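PDB 7CUJ: coiled-coil quantitatively-enriched protein 1 from Schizosaccharomyces pombe, which links telomeres to the meiotic centrosome, is needed for telomere clustering in meiotic prophase, and takes part in telomere length regulation and chromosome segregation. Local coordinates for residues A[16-21]-A[61-66]; A[105-110]-A[209-214]; A[175-180]-A[184-189]; A[283-288]-A[302-307]. All blocks are in the same frame, centred on the assembly; numbering follows the deposited sequence.

How the contacts relate
These contacts lie in one alpha/beta domain of a longer protein. Edge strand 11-16 leads into 16-21, and contact 1 closes a first, largely helical loop when 61-66 returns to M18. Contact 2 opens at helix 102-112 and closes only when strand 208-213 comes in beside 11-16. Contact 3 lies within that span and joins loop 175-180 to strand 184-188, the other sheet neighbour of 208-213. Contact 4 follows in series, laying loop 302-307 against helix 275-294. The parallel sheet joins contacts 1, 2 and 3: L16 pairs with I212 and L214, and T186 and F188 with L209. Contacts 2 and 4 meet through A286 and E109, and through L307 on I212 and L214.

Contact 1 of 4, residues A[16-21]-A[61-66]; sequences LPMSAL and HNIAKH
M18 and I63 form a small, buried apolar contact between the turn after edge strand 11-16 and the last turn of helix 47-65. The methyl CE of M18 does the touching, lying 4.1 Å from CG2 of I63 and 4.2 Å from CA of A64, so that one methyl group meets both a branched side chain and the helix backbone. The two side chains cross at about a right angle. M18 is extended as far as its sulfur and then bends at chi3 (94°), which swings CE out of the line of the chain. In the six-stranded parallel sheet of this chain, 11-16 is an outermost strand, and the contact lies just where that strand gives way to helix 20-32, with S19 as N-cap. A polar link runs alongside the packing: Q22 of helix 20-32 hydrogen-bonds through NE2 to the carbonyl oxygen of I63 and through OE1 to the backbone N of S19. I63 also packs on M25, M26 and L29 of the same helix.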
loop_
_atom_site.group_PDB
_atom_site.type_symbol
_atom_site.label_atom_id
_atom_site.label_comp_id
_atom_site.label_asym_id
_atom_site.label_seq_id
_atom_site.Cartn_x
_atom_site.Cartn_y
_atom_site.Cartn_z
ATOM N N LEU A 16 -23.908 15.058 -13.539
ATOM C CA LEU A 16 -23.099 15.277 -14.726
ATOM C C LEU A 16 -22.037 14.187 -14.812
ATOM O O LEU A 16 -21.420 13.838 -13.806
ATOM C CB LEU A 16 -22.441 16.657 -14.630
ATOM C CG LEU A 16 -23.385 17.857 -14.715
ATOM C CD1 LEU A 16 -22.686 19.123 -14.249
ATOM C CD2 LEU A 16 -23.910 18.034 -16.131
ATOM N N PRO A 17 -21.773 13.626 -16.014
ATOM C CA PRO A 17 -20.846 12.500 -16.140
ATOM C C PRO A 17 -19.383 12.935 -16.058
ATOM O O PRO A 17 -19.039 14.054 -16.433
ATOM C CB PRO A 17 -21.168 11.942 -17.535
ATOM C CG PRO A 17 -21.654 13.149 -18.318
ATOM C CD PRO A 17 -22.348 14.039 -17.305
ATOM N N MET A 18 -18.532 12.028 -15.562
ATOM C CA MET A 18 -17.099 12.269 -15.499
ATOM C C MET A 18 -16.473 11.942 -16.853
ATOM O O MET A 18 -16.961 11.082 -17.585
ATOM C CB MET A 18 -16.428 11.408 -14.422
ATOM C CG MET A 18 -16.947 11.651 -13.019
ATOM S SD MET A 18 -15.831 10.956 -11.768
ATOM C CE MET A 18 -14.838 12.397 -11.390
ATOM N N SER A 19 -15.374 12.638 -17.162
ATOM C CA SER A 19 -14.606 12.396 -18.372
ATOM C C SER A 19 -13.765 11.131 -18.206
ATOM O O SER A 19 -13.612 10.628 -17.095
ATOM C CB SER A 19 -13.739 13.583 -18.679
ATOM O OG SER A 19 -13.071 14.027 -17.509
ATOM N N ALA A 20 -13.212 10.640 -19.324
ATOM C CA ALA A 20 -12.345 9.471 -19.318
ATOM C C ALA A 20 -11.140 9.715 -18.410
ATOM O O ALA A 20 -10.723 8.814 -17.684
ATOM C CB ALA A 20 -11.927 9.117 -20.725
ATOM N N LEU A 21 -10.613 10.948 -18.448
ATOM C CA LEU A 21 -9.463 11.379 -17.664
ATOM C C LEU A 21 -9.782 11.266 -16.175
ATOM O O LEU A 21 -8.986 10.731 -15.409
ATOM C CB LEU A 21 -9.141 12.835 -18.025
ATOM C CG LEU A 21 -7.699 13.316 -17.831
ATOM C CD1 LEU A 21 -7.666 14.823 -17.635
ATOM C CD2 LEU A 21 -6.993 12.621 -16.677
ATOM N N HIS A 61 -12.232 14.712 -4.165
ATOM C CA HIS A 61 -12.881 16.006 -4.322
ATOM C C HIS A 61 -12.227 16.794 -5.452
ATOM O O HIS A 61 -12.929 17.368 -6.284
ATOM C CB HIS A 61 -12.844 16.809 -3.014
ATOM C CG HIS A 61 -13.941 16.465 -2.067
ATOM N ND1 HIS A 61 -15.269 16.466 -2.445
ATOM C CD2 HIS A 61 -13.919 16.126 -0.761
ATOM C CE1 HIS A 61 -16.015 16.131 -1.414
ATOM N NE2 HIS A 61 -15.212 15.920 -0.367
ATOM N N ASN A 62 -10.886 16.808 -5.474
ATOM C CA ASN A 62 -10.132 17.616 -6.421
ATOM C C ASN A 62 -10.391 17.141 -7.850
ATOM O O ASN A 62 -10.638 17.961 -8.732
ATOM C CB ASN A 62 -8.633 17.651 -6.103
ATOM C CG ASN A 62 -8.311 18.349 -4.799
ATOM O OD1 ASN A 62 -9.141 19.073 -4.248
ATOM N ND2 ASN A 62 -7.108 18.128 -4.292
ATOM N N ILE A 63 -10.331 15.817 -8.055
ATOM C CA ILE A 63 -10.574 15.207 -9.355
ATOM C C ILE A 63 -11.977 15.578 -9.832
ATOM O O ILE A 63 -12.185 15.830 -11.018
ATOM C CB ILE A 63 -10.346 13.679 -9.297
ATOM C CG1 ILE A 63 -8.866 13.345 -9.072
ATOM C CG2 ILE A 63 -10.893 12.984 -10.537
ATOM C CD1 ILE A 63 -8.615 11.980 -8.460
ATOM N N ALA A 64 -12.925 15.633 -8.887
ATOM C CA ALA A 64 -14.321 15.912 -9.177
ATOM C C ALA A 64 -14.521 17.396 -9.481
ATOM O O ALA A 64 -15.465 17.761 -10.178
ATOM C CB ALA A 64 -15.192 15.460 -8.029
ATOM N N LYS A 65 -13.641 18.250 -8.945
ATOM C CA LYS A 65 -13.686 19.673 -9.251
ATOM C C LYS A 65 -13.154 19.888 -10.664
ATOM O O LYS A 65 -13.897 20.312 -11.546
ATOM C CB LYS A 65 -12.901 20.490 -8.223
ATOM C CG LYS A 65 -13.578 20.644 -6.871
ATOM C CD LYS A 65 -12.704 21.335 -5.846
ATOM C CE LYS A 65 -12.819 20.700 -4.475
ATOM N NZ LYS A 65 -11.912 21.342 -3.493
ATOM N N HIS A 66 -11.871 19.567 -10.868
ATOM C CA HIS A 66 -11.272 19.593 -12.192
ATOM C C HIS A 66 -9.983 18.780 -12.195
ATOM O O HIS A 66 -9.144 18.957 -11.316
ATOM C CB HIS A 66 -11.001 21.034 -12.640
ATOM C CG HIS A 66 -11.000 21.194 -14.122
ATOM N ND1 HIS A 66 -12.048 21.787 -14.792
ATOM C CD2 HIS A 66 -10.105 20.829 -15.065
ATOM C CE1 HIS A 66 -11.790 21.798 -16.084
ATOM N NE2 HIS A 66 -10.605 21.211 -16.277
#

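Contact 2 of 4, residues A[105-110]-A[209-214]; sequences LFLQEL and LRLIHL
F106 holds its CG anti to the backbone N (chi1 170°), which carries the ring from helix 102-112 toward the sheet, while L211 has its CG beside its own backbone N (chi1 -83°) and sends both methyls from strand 208-213 toward helix 102-112. CD1 of L211 comes to 3.9 Å from CE2 of F106 and 4.2 Å from CD2 of F106, an oblique approach at the CD2-CE2 bond of the ring. CD2 of L211 is shared, 4.3 Å from CD2 of F106 and 4.4 Å from CG of L107, the next residue of the helix. All three residues are buried and the contact is entirely apolar. The F106 ring also touches I14 of strand 11-16 and I285, which places it between the sheet and helix 275-294. On the strand, L209 and L211 point to helix 102-112, whereas R210 pairs with D13 and makes a cation-pi contact with Y194. Packing of a helix on one face of a parallel sheet through such inward-facing residues is typical of layered alpha/beta folds.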
loop_
_atom_site.group_PDB
_atom_site.type_symbol
_atom_site.label_atom_id
_atom_site.label_comp_id
_atom_site.label_asym_id
_atom_site.label_seq_id
_atom_site.Cartn_x
_atom_site.Cartn_y
_atom_site.Cartn_z
ATOM N N LEU A 105 -18.719 22.816 -19.048
ATOM C CA LEU A 105 -19.541 22.735 -20.246
ATOM C C LEU A 105 -21.001 23.008 -19.895
ATOM O O LEU A 105 -21.692 23.709 -20.634
ATOM C CB LEU A 105 -19.374 21.359 -20.903
ATOM C CG LEU A 105 -20.221 21.111 -22.153
ATOM C CD1 LEU A 105 -19.910 22.120 -23.249
ATOM C CD2 LEU A 105 -20.024 19.694 -22.669
ATOM N N PHE A 106 -21.456 22.454 -18.762
ATOM C CA PHE A 106 -22.815 22.673 -18.295
ATOM C C PHE A 106 -23.076 24.170 -18.135
ATOM O O PHE A 106 -24.078 24.677 -18.635
ATOM C CB PHE A 106 -23.095 21.919 -16.992
ATOM C CG PHE A 106 -24.403 22.289 -16.341
ATOM C CD1 PHE A 106 -25.593 21.705 -16.755
ATOM C CD2 PHE A 106 -24.451 23.244 -15.334
ATOM C CE1 PHE A 106 -26.800 22.058 -16.168
ATOM C CE2 PHE A 106 -25.659 23.598 -14.750
ATOM C CZ PHE A 106 -26.831 23.006 -15.168
ATOM N N LEU A 107 -22.164 24.858 -17.439
ATOM C CA LEU A 107 -22.330 26.267 -17.116
ATOM C C LEU A 107 -22.342 27.107 -18.392
ATOM O O LEU A 107 -23.087 28.081 -18.481
ATOM C CB LEU A 107 -21.217 26.702 -16.157
ATOM C CG LEU A 107 -21.362 26.209 -14.716
ATOM C CD1 LEU A 107 -20.095 26.482 -13.922
ATOM C CD2 LEU A 107 -22.565 26.840 -14.031
ATOM N N GLN A 108 -21.528 26.709 -19.377
ATOM C CA GLN A 108 -21.451 27.393 -20.658
ATOM C C GLN A 108 -22.791 27.281 -21.381
ATOM O O GLN A 108 -23.344 28.285 -21.821
ATOM C CB GLN A 108 -20.339 26.789 -21.517
ATOM C CG GLN A 108 -20.057 27.562 -22.798
ATOM C CD GLN A 108 -19.501 26.672 -23.882
ATOM O OE1 GLN A 108 -20.216 25.883 -24.495
ATOM N NE2 GLN A 108 -18.209 26.799 -24.133
ATOM N N GLU A 109 -23.296 26.045 -21.488
ATOM C CA GLU A 109 -24.473 25.735 -22.285
ATOM C C GLU A 109 -25.736 26.246 -21.596
ATOM O O GLU A 109 -26.747 26.466 -22.259
ATOM C CB GLU A 109 -24.570 24.234 -22.566
ATOM C CG GLU A 109 -23.455 23.696 -23.448
ATOM C CD GLU A 109 -23.447 24.152 -24.899
ATOM O OE1 GLU A 109 -24.509 24.585 -25.400
ATOM O OE2 GLU A 109 -22.373 24.062 -25.530
ATOM N N LEU A 110 -25.668 26.429 -20.270
ATOM C CA LEU A 110 -26.800 26.944 -19.515
ATOM C C LEU A 110 -27.090 28.380 -19.945
ATOM O O LEU A 110 -28.219 28.696 -20.309
ATOM C CB LEU A 110 -26.519 26.857 -18.011
ATOM C CG LEU A 110 -27.658 27.314 -17.097
ATOM C CD1 LEU A 110 -28.839 26.356 -17.163
ATOM C CD2 LEU A 110 -27.177 27.469 -15.662
ATOM N N LEU A 209 -28.965 24.651 -6.593
ATOM C CA LEU A 209 -28.583 23.655 -7.581
ATOM C C LEU A 209 -27.228 23.080 -7.181
ATOM O O LEU A 209 -26.331 23.826 -6.795
ATOM C CB LEU A 209 -28.493 24.340 -8.949
ATOM C CG LEU A 209 -29.740 24.285 -9.834
ATOM C CD1 LEU A 209 -31.011 24.593 -9.056
ATOM C CD2 LEU A 209 -29.596 25.233 -11.015
ATOM N N ARG A 210 -27.092 21.753 -7.273
ATOM C CA ARG A 210 -25.832 21.088 -6.977
ATOM C C ARG A 210 -25.333 20.360 -8.223
ATOM O O ARG A 210 -26.035 19.516 -8.776
ATOM C CB ARG A 210 -25.986 20.107 -5.810
ATOM C CG ARG A 210 -26.296 20.765 -4.473
ATOM C CD ARG A 210 -26.090 19.800 -3.323
ATOM N NE ARG A 210 -27.012 18.671 -3.360
ATOM C CZ ARG A 210 -26.932 17.602 -2.574
ATOM N NH1 ARG A 210 -25.963 17.505 -1.680
ATOM N NH2 ARG A 210 -27.820 16.632 -2.682
ATOM N N LEU A 211 -24.121 20.716 -8.657
ATOM C CA LEU A 211 -23.417 19.989 -9.700
ATOM C C LEU A 211 -22.690 18.822 -9.034
ATOM O O LEU A 211 -21.768 19.029 -8.245
ATOM C CB LEU A 211 -22.432 20.944 -10.387
ATOM C CG LEU A 211 -22.984 21.849 -11.495
ATOM C CD1 LEU A 211 -24.432 22.251 -11.258
ATOM C CD2 LEU A 211 -22.107 23.076 -11.681
ATOM N N ILE A 212 -23.146 17.601 -9.339
ATOM C CA ILE A 212 -22.627 16.393 -8.725
ATOM C C ILE A 212 -22.187 15.440 -9.832
ATOM O O ILE A 212 -22.992 15.051 -10.675
ATOM C CB ILE A 212 -23.678 15.756 -7.792
ATOM C CG1 ILE A 212 -24.019 16.684 -6.620
ATOM C CG2 ILE A 212 -23.208 14.391 -7.307
ATOM C CD1 ILE A 212 -25.173 16.217 -5.761
ATOM N N HIS A 213 -20.902 15.069 -9.817
ATOM C CA HIS A 213 -20.375 14.143 -10.806
ATOM C C HIS A 213 -20.857 12.725 -10.510
ATOM O O HIS A 213 -20.745 12.250 -9.380
ATOM C CB HIS A 213 -18.846 14.228 -10.892
ATOM C CG HIS A 213 -18.367 15.131 -11.976
ATOM N ND1 HIS A 213 -17.538 16.205 -11.727
ATOM C CD2 HIS A 213 -18.602 15.132 -13.305
ATOM C CE1 HIS A 213 -17.279 16.828 -12.858
ATOM N NE2 HIS A 213 -17.916 16.188 -13.842
ATOM N N LEU A 214 -21.387 12.070 -11.548
ATOM C CA LEU A 214 -21.893 10.711 -11.445
ATOM C C LEU A 214 -20.728 9.760 -11.180
ATOM O O LEU A 214 -19.757 9.727 -11.940
ATOM C CB LEU A 214 -22.630 10.336 -12.736
ATOM C CG LEU A 214 -23.999 10.985 -12.951
ATOM C CD1 LEU A 214 -24.400 10.924 -14.417
ATOM C CD2 LEU A 214 -25.062 10.312 -12.098
#

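Contact 3 of 4, residues A[175-180]-A[184-189]; sequences HFLQSC and SATIFY
The polar part of the contact is a single weak hydrogen bond from OG of S184 to the carbonyl oxygen of C180, 2.9 Å long. The hydroxyl of S184 stands between its backbone N and carbonyl carbon (chi1 63°), and from there it reaches back over the short turn to C180. The backbone N of S184 is also close to O of C180, but the angle is poor for a bond, so what polar link there is comes from the side chain. Van der Waals contacts accompany it: CB of C180 lies 3.7 Å from OG of S184 and 3.8 Å from CB of S184. Farther along, CD2 of L177 lies loosely near both hydroxyl oxygens, 4.2 Å from OG of S184 and 4.2 Å from OG1 of T186. The hydroxyl of T186 is hydrogen-bonded to that of S206. L177 packs on F123 as well, so the loop that follows helix 170-173 is laid against the sheet before it turns into strand 184-188. That strand runs between parallel neighbours: A185 and I187 pair with strand 121-126, and T186 pairs with L207 and L209 on the side of strand 208-213.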
loop_
_atom_site.group_PDB
_atom_site.type_symbol
_atom_site.label_atom_id
_atom_site.label_comp_id
_atom_site.label_asym_id
_atom_site.label_seq_id
_atom_site.Cartn_x
_atom_site.Cartn_y
_atom_site.Cartn_z
ATOM N N HIS A 175 -25.068 37.214 4.350
ATOM C CA HIS A 175 -25.744 38.465 4.653
ATOM C C HIS A 175 -26.588 38.895 3.456
ATOM O O HIS A 175 -27.699 39.395 3.625
ATOM C CB HIS A 175 -24.720 39.547 5.034
ATOM C CG HIS A 175 -23.857 39.202 6.203
ATOM N ND1 HIS A 175 -24.075 39.729 7.463
ATOM C CD2 HIS A 175 -22.774 38.402 6.310
ATOM C CE1 HIS A 175 -23.167 39.262 8.296
ATOM N NE2 HIS A 175 -22.356 38.444 7.613
ATOM N N PHE A 176 -26.045 38.675 2.251
ATOM C CA PHE A 176 -26.638 39.134 1.004
ATOM C C PHE A 176 -27.517 38.041 0.397
ATOM O O PHE A 176 -28.104 38.237 -0.666
ATOM C CB PHE A 176 -25.544 39.612 0.041
ATOM C CG PHE A 176 -24.883 40.926 0.388
ATOM C CD1 PHE A 176 -24.643 41.289 1.708
ATOM C CD2 PHE A 176 -24.468 41.797 -0.611
ATOM C CE1 PHE A 176 -24.029 42.495 2.019
ATOM C CE2 PHE A 176 -23.849 42.999 -0.300
ATOM C CZ PHE A 176 -23.631 43.347 1.014
ATOM N N LEU A 177 -27.599 36.890 1.083
ATOM C CA LEU A 177 -28.517 35.822 0.718
ATOM C C LEU A 177 -29.710 35.824 1.675
ATOM O O LEU A 177 -30.314 34.782 1.929
ATOM C CB LEU A 177 -27.780 34.477 0.725
ATOM C CG LEU A 177 -26.781 34.251 -0.412
ATOM C CD1 LEU A 177 -25.810 33.132 -0.066
ATOM C CD2 LEU A 177 -27.490 33.954 -1.724
ATOM N N GLN A 178 -30.030 37.017 2.199
ATOM C CA GLN A 178 -31.223 37.265 2.997
ATOM C C GLN A 178 -32.083 38.324 2.305
ATOM O O GLN A 178 -33.293 38.371 2.522
ATOM C CB GLN A 178 -30.852 37.729 4.410
ATOM C CG GLN A 178 -30.329 36.624 5.324
ATOM C CD GLN A 178 -31.247 36.271 6.472
ATOM O OE1 GLN A 178 -32.038 37.089 6.946
ATOM N NE2 GLN A 178 -31.131 35.041 6.947
ATOM N N SER A 179 -31.451 39.149 1.456
ATOM C CA SER A 179 -32.081 40.330 0.875
ATOM C C SER A 179 -32.625 40.053 -0.528
ATOM O O SER A 179 -33.696 40.550 -0.883
ATOM C CB SER A 179 -31.131 41.501 0.870
ATOM O OG SER A 179 -29.963 41.199 0.122
ATOM N N CYS A 180 -31.880 39.259 -1.311
ATOM C CA CYS A 180 -32.199 38.987 -2.706
ATOM C C CYS A 180 -32.902 37.639 -2.902
ATOM O O CYS A 180 -33.072 37.224 -4.046
ATOM C CB CYS A 180 -30.947 39.036 -3.578
ATOM S SG CYS A 180 -30.825 40.523 -4.609
ATOM N N SER A 184 -32.497 35.505 -6.358
ATOM C CA SER A 184 -31.114 35.040 -6.340
ATOM C C SER A 184 -31.044 33.513 -6.267
ATOM O O SER A 184 -31.397 32.923 -5.247
ATOM C CB SER A 184 -30.319 35.684 -5.222
ATOM O OG SER A 184 -30.836 35.324 -3.948
ATOM N N ALA A 185 -30.573 32.884 -7.356
ATOM C CA ALA A 185 -30.420 31.436 -7.430
ATOM C C ALA A 185 -28.994 31.036 -7.048
ATOM O O ALA A 185 -28.063 31.816 -7.240
ATOM C CB ALA A 185 -30.796 30.952 -8.810
ATOM N N THR A 186 -28.831 29.814 -6.514
ATOM C CA THR A 186 -27.564 29.364 -5.951
ATOM C C THR A 186 -27.116 28.051 -6.594
ATOM O O THR A 186 -27.870 27.081 -6.630
ATOM C CB THR A 186 -27.637 29.221 -4.424
ATOM O OG1 THR A 186 -28.178 30.427 -3.884
ATOM C CG2 THR A 186 -26.294 28.951 -3.784
ATOM N N ILE A 187 -25.868 28.034 -7.081
ATOM C CA ILE A 187 -25.260 26.846 -7.664
ATOM C C ILE A 187 -24.024 26.471 -6.850
ATOM O O ILE A 187 -23.159 27.307 -6.591
ATOM C CB ILE A 187 -24.901 27.063 -9.150
ATOM C CG1 ILE A 187 -26.095 27.558 -9.970
ATOM C CG2 ILE A 187 -24.299 25.798 -9.747
ATOM C CD1 ILE A 187 -25.707 28.289 -11.235
ATOM N N PHE A 188 -23.948 25.194 -6.465
ATOM C CA PHE A 188 -22.740 24.643 -5.876
ATOM C C PHE A 188 -21.968 23.888 -6.950
ATOM O O PHE A 188 -22.441 22.873 -7.460
ATOM C CB PHE A 188 -23.079 23.773 -4.666
ATOM C CG PHE A 188 -23.513 24.580 -3.470
ATOM C CD1 PHE A 188 -22.583 25.017 -2.538
ATOM C CD2 PHE A 188 -24.840 24.947 -3.305
ATOM C CE1 PHE A 188 -22.977 25.780 -1.450
ATOM C CE2 PHE A 188 -25.233 25.711 -2.218
ATOM C CZ PHE A 188 -24.301 26.124 -1.291
ATOM N N TYR A 189 -20.788 24.418 -7.295
ATOM C CA TYR A 189 -19.940 23.793 -8.298
ATOM C C TYR A 189 -19.532 22.398 -7.827
ATOM O O TYR A 189 -19.408 21.483 -8.637
ATOM C CB TYR A 189 -18.732 24.674 -8.632
ATOM C CG TYR A 189 -17.802 24.081 -9.662
ATOM C CD1 TYR A 189 -17.984 24.331 -11.015
ATOM C CD2 TYR A 189 -16.749 23.257 -9.290
ATOM C CE1 TYR A 189 -17.140 23.784 -11.969
ATOM C CE2 TYR A 189 -15.895 22.704 -10.231
ATOM C CZ TYR A 189 -16.092 22.968 -11.576
ATOM O OH TYR A 189 -15.257 22.430 -12.509
#

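Contact 4 of 4, residues A[283-288]-A[302-307]; sequences RDIAKN and WPLPPL
I285 and L304 meet at the centre of this surface contact, and N288 and P303 meet one helical turn farther on. CG2 of I285 fits against the fork of L304, 3.9 Å from CD1 of L304 and 4.1 Å from CD2 of L304, with the two side chains crossing at about a right angle. With CG1 beside the backbone N of I285 (chi1 -70°), CG2 stands anti to that N, where it meets L304. N288 and P303 slide past each other in opposite directions: OD1 of N288 lies 3.5 Å from CB of P303, and CB of N288 lies 3.9 Å from CG of P303. The ring of P303 also leans on the helix backbone, its CG 3.8 Å from O of N288. ND2 of N288 makes a weak hydrogen bond, 2.8 Å, to O of D284, which may help to orient the amide. Within the loop, CD of P303 sits 3.4 Å above the ring of the preceding W302, offset toward its rim, and that ring meets W292 edge-to-face. Farther in, I285 and L304 both touch I14 of edge strand 11-16. Lattice contacts of W302 to P306 may also influence the loop. Between the two segments the loop is held by van der Waals contact alone, with OD1 of N288 set against proline carbons, so its hold on the helix is probably modest.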
loop_
_atom_site.group_PDB
_atom_site.type_symbol
_atom_site.label_atom_id
_atom_site.label_comp_id
_atom_site.label_asym_id
_atom_site.label_seq_id
_atom_site.Cartn_x
_atom_site.Cartn_y
_atom_site.Cartn_z
ATOM N N ARG A 283 -25.428 18.972 -22.760
ATOM C CA ARG A 283 -26.192 20.019 -23.419
ATOM C C ARG A 283 -27.683 19.824 -23.158
ATOM O O ARG A 283 -28.387 20.790 -22.872
ATOM C CB ARG A 283 -25.881 20.052 -24.918
ATOM C CG ARG A 283 -24.546 20.708 -25.235
ATOM C CD ARG A 283 -24.061 20.488 -26.651
ATOM N NE ARG A 283 -22.743 21.088 -26.804
ATOM C CZ ARG A 283 -22.098 21.235 -27.956
ATOM N NH1 ARG A 283 -22.646 20.826 -29.087
ATOM N NH2 ARG A 283 -20.902 21.799 -27.970
ATOM N N ASP A 284 -28.144 18.570 -23.245
ATOM C CA ASP A 284 -29.545 18.233 -23.048
ATOM C C ASP A 284 -29.963 18.533 -21.611
ATOM O O ASP A 284 -31.076 19.002 -21.378
ATOM C CB ASP A 284 -29.846 16.793 -23.476
ATOM C CG ASP A 284 -29.953 16.615 -24.984
ATOM O OD1 ASP A 284 -29.345 17.423 -25.720
ATOM O OD2 ASP A 284 -30.648 15.671 -25.413
ATOM N N ILE A 285 -29.059 18.272 -20.656
ATOM C CA ILE A 285 -29.313 18.603 -19.263
ATOM C C ILE A 285 -29.359 20.123 -19.113
ATOM O O ILE A 285 -30.213 20.645 -18.401
ATOM C CB ILE A 285 -28.293 17.936 -18.316
ATOM C CG1 ILE A 285 -28.502 16.421 -18.238
ATOM C CG2 ILE A 285 -28.341 18.567 -16.932
ATOM C CD1 ILE A 285 -27.303 15.655 -17.721
ATOM N N ALA A 286 -28.453 20.819 -19.813
ATOM C CA ALA A 286 -28.325 22.266 -19.715
ATOM C C ALA A 286 -29.545 22.967 -20.311
ATOM O O ALA A 286 -30.052 23.923 -19.726
ATOM C CB ALA A 286 -27.046 22.722 -20.374
ATOM N N LYS A 287 -30.004 22.486 -21.475
ATOM C CA LYS A 287 -31.178 23.027 -22.145
ATOM C C LYS A 287 -32.400 22.892 -21.239
ATOM O O LYS A 287 -33.161 23.843 -21.080
ATOM C CB LYS A 287 -31.402 22.333 -23.493
ATOM C CG LYS A 287 -30.458 22.769 -24.607
ATOM C CD LYS A 287 -30.502 21.896 -25.842
ATOM C CE LYS A 287 -29.537 22.365 -26.910
ATOM N NZ LYS A 287 -29.577 21.502 -28.113
ATOM N N ASN A 288 -32.549 21.705 -20.633
ATOM C CA ASN A 288 -33.688 21.361 -19.794
ATOM C C ASN A 288 -33.758 22.266 -18.566
ATOM O O ASN A 288 -34.841 22.716 -18.199
ATOM C CB ASN A 288 -33.658 19.890 -19.370
ATOM C CG ASN A 288 -34.335 18.967 -20.359
ATOM O OD1 ASN A 288 -35.315 18.308 -20.022
ATOM N ND2 ASN A 288 -33.825 18.911 -21.578
ATOM N N TRP A 302 -39.675 19.824 -12.457
ATOM C CA TRP A 302 -38.245 19.558 -12.479
ATOM C C TRP A 302 -37.958 18.399 -13.434
ATOM O O TRP A 302 -38.482 17.305 -13.243
ATOM C CB TRP A 302 -37.766 19.256 -11.053
ATOM C CG TRP A 302 -36.340 18.816 -10.944
ATOM C CD1 TRP A 302 -35.889 17.581 -10.578
ATOM C CD2 TRP A 302 -35.167 19.616 -11.187
ATOM N NE1 TRP A 302 -34.521 17.557 -10.579
ATOM C CE2 TRP A 302 -34.049 18.789 -10.947
ATOM C CE3 TRP A 302 -34.953 20.943 -11.580
ATOM C CZ2 TRP A 302 -32.739 19.248 -11.092
ATOM C CZ3 TRP A 302 -33.659 21.395 -11.725
ATOM C CH2 TRP A 302 -32.568 20.557 -11.484
ATOM N N PRO A 303 -37.144 18.604 -14.496
ATOM C CA PRO A 303 -37.024 17.621 -15.576
ATOM C C PRO A 303 -35.958 16.532 -15.433
ATOM O O PRO A 303 -35.894 15.627 -16.263
ATOM C CB PRO A 303 -36.690 18.536 -16.763
ATOM C CG PRO A 303 -35.810 19.608 -16.154
ATOM C CD PRO A 303 -36.338 19.811 -14.747
ATOM N N LEU A 304 -35.130 16.613 -14.384
ATOM C CA LEU A 304 -34.001 15.703 -14.251
ATOM C C LEU A 304 -34.364 14.532 -13.341
ATOM O O LEU A 304 -35.022 14.717 -12.317
ATOM C CB LEU A 304 -32.787 16.460 -13.702
ATOM C CG LEU A 304 -32.222 17.574 -14.586
ATOM C CD1 LEU A 304 -30.883 18.057 -14.050
ATOM C CD2 LEU A 304 -32.073 17.117 -16.031
ATOM N N PRO A 305 -33.929 13.290 -13.664
ATOM C CA PRO A 305 -34.066 12.175 -12.730
ATOM C C PRO A 305 -33.102 12.437 -11.576
ATOM O O PRO A 305 -32.087 13.106 -11.758
ATOM C CB PRO A 305 -33.612 10.955 -13.544
ATOM C CG PRO A 305 -32.682 11.532 -14.588
ATOM C CD PRO A 305 -33.257 12.897 -14.914
ATOM N N PRO A 306 -33.386 11.936 -10.354
ATOM C CA PRO A 306 -32.481 12.134 -9.225
ATOM C C PRO A 306 -31.263 11.234 -9.426
ATOM O O PRO A 306 -31.281 10.352 -10.280
ATOM C CB PRO A 306 -33.328 11.675 -8.030
ATOM C CG PRO A 306 -34.245 10.624 -8.608
ATOM C CD PRO A 306 -34.563 11.125 -10.001
ATOM N N LEU A 307 -30.203 11.479 -8.655
ATOM C CA LEU A 307 -29.028 10.625 -8.713
ATOM C C LEU A 307 -29.410 9.232 -8.224
ATOM O O LEU A 307 -30.152 9.107 -7.250
ATOM C CB LEU A 307 -27.923 11.231 -7.844
ATOM C CG LEU A 307 -27.322 12.533 -8.369
ATOM C CD1 LEU A 307 -26.598 13.267 -7.256
ATOM C CD2 LEU A 307 -26.379 12.265 -9.529
#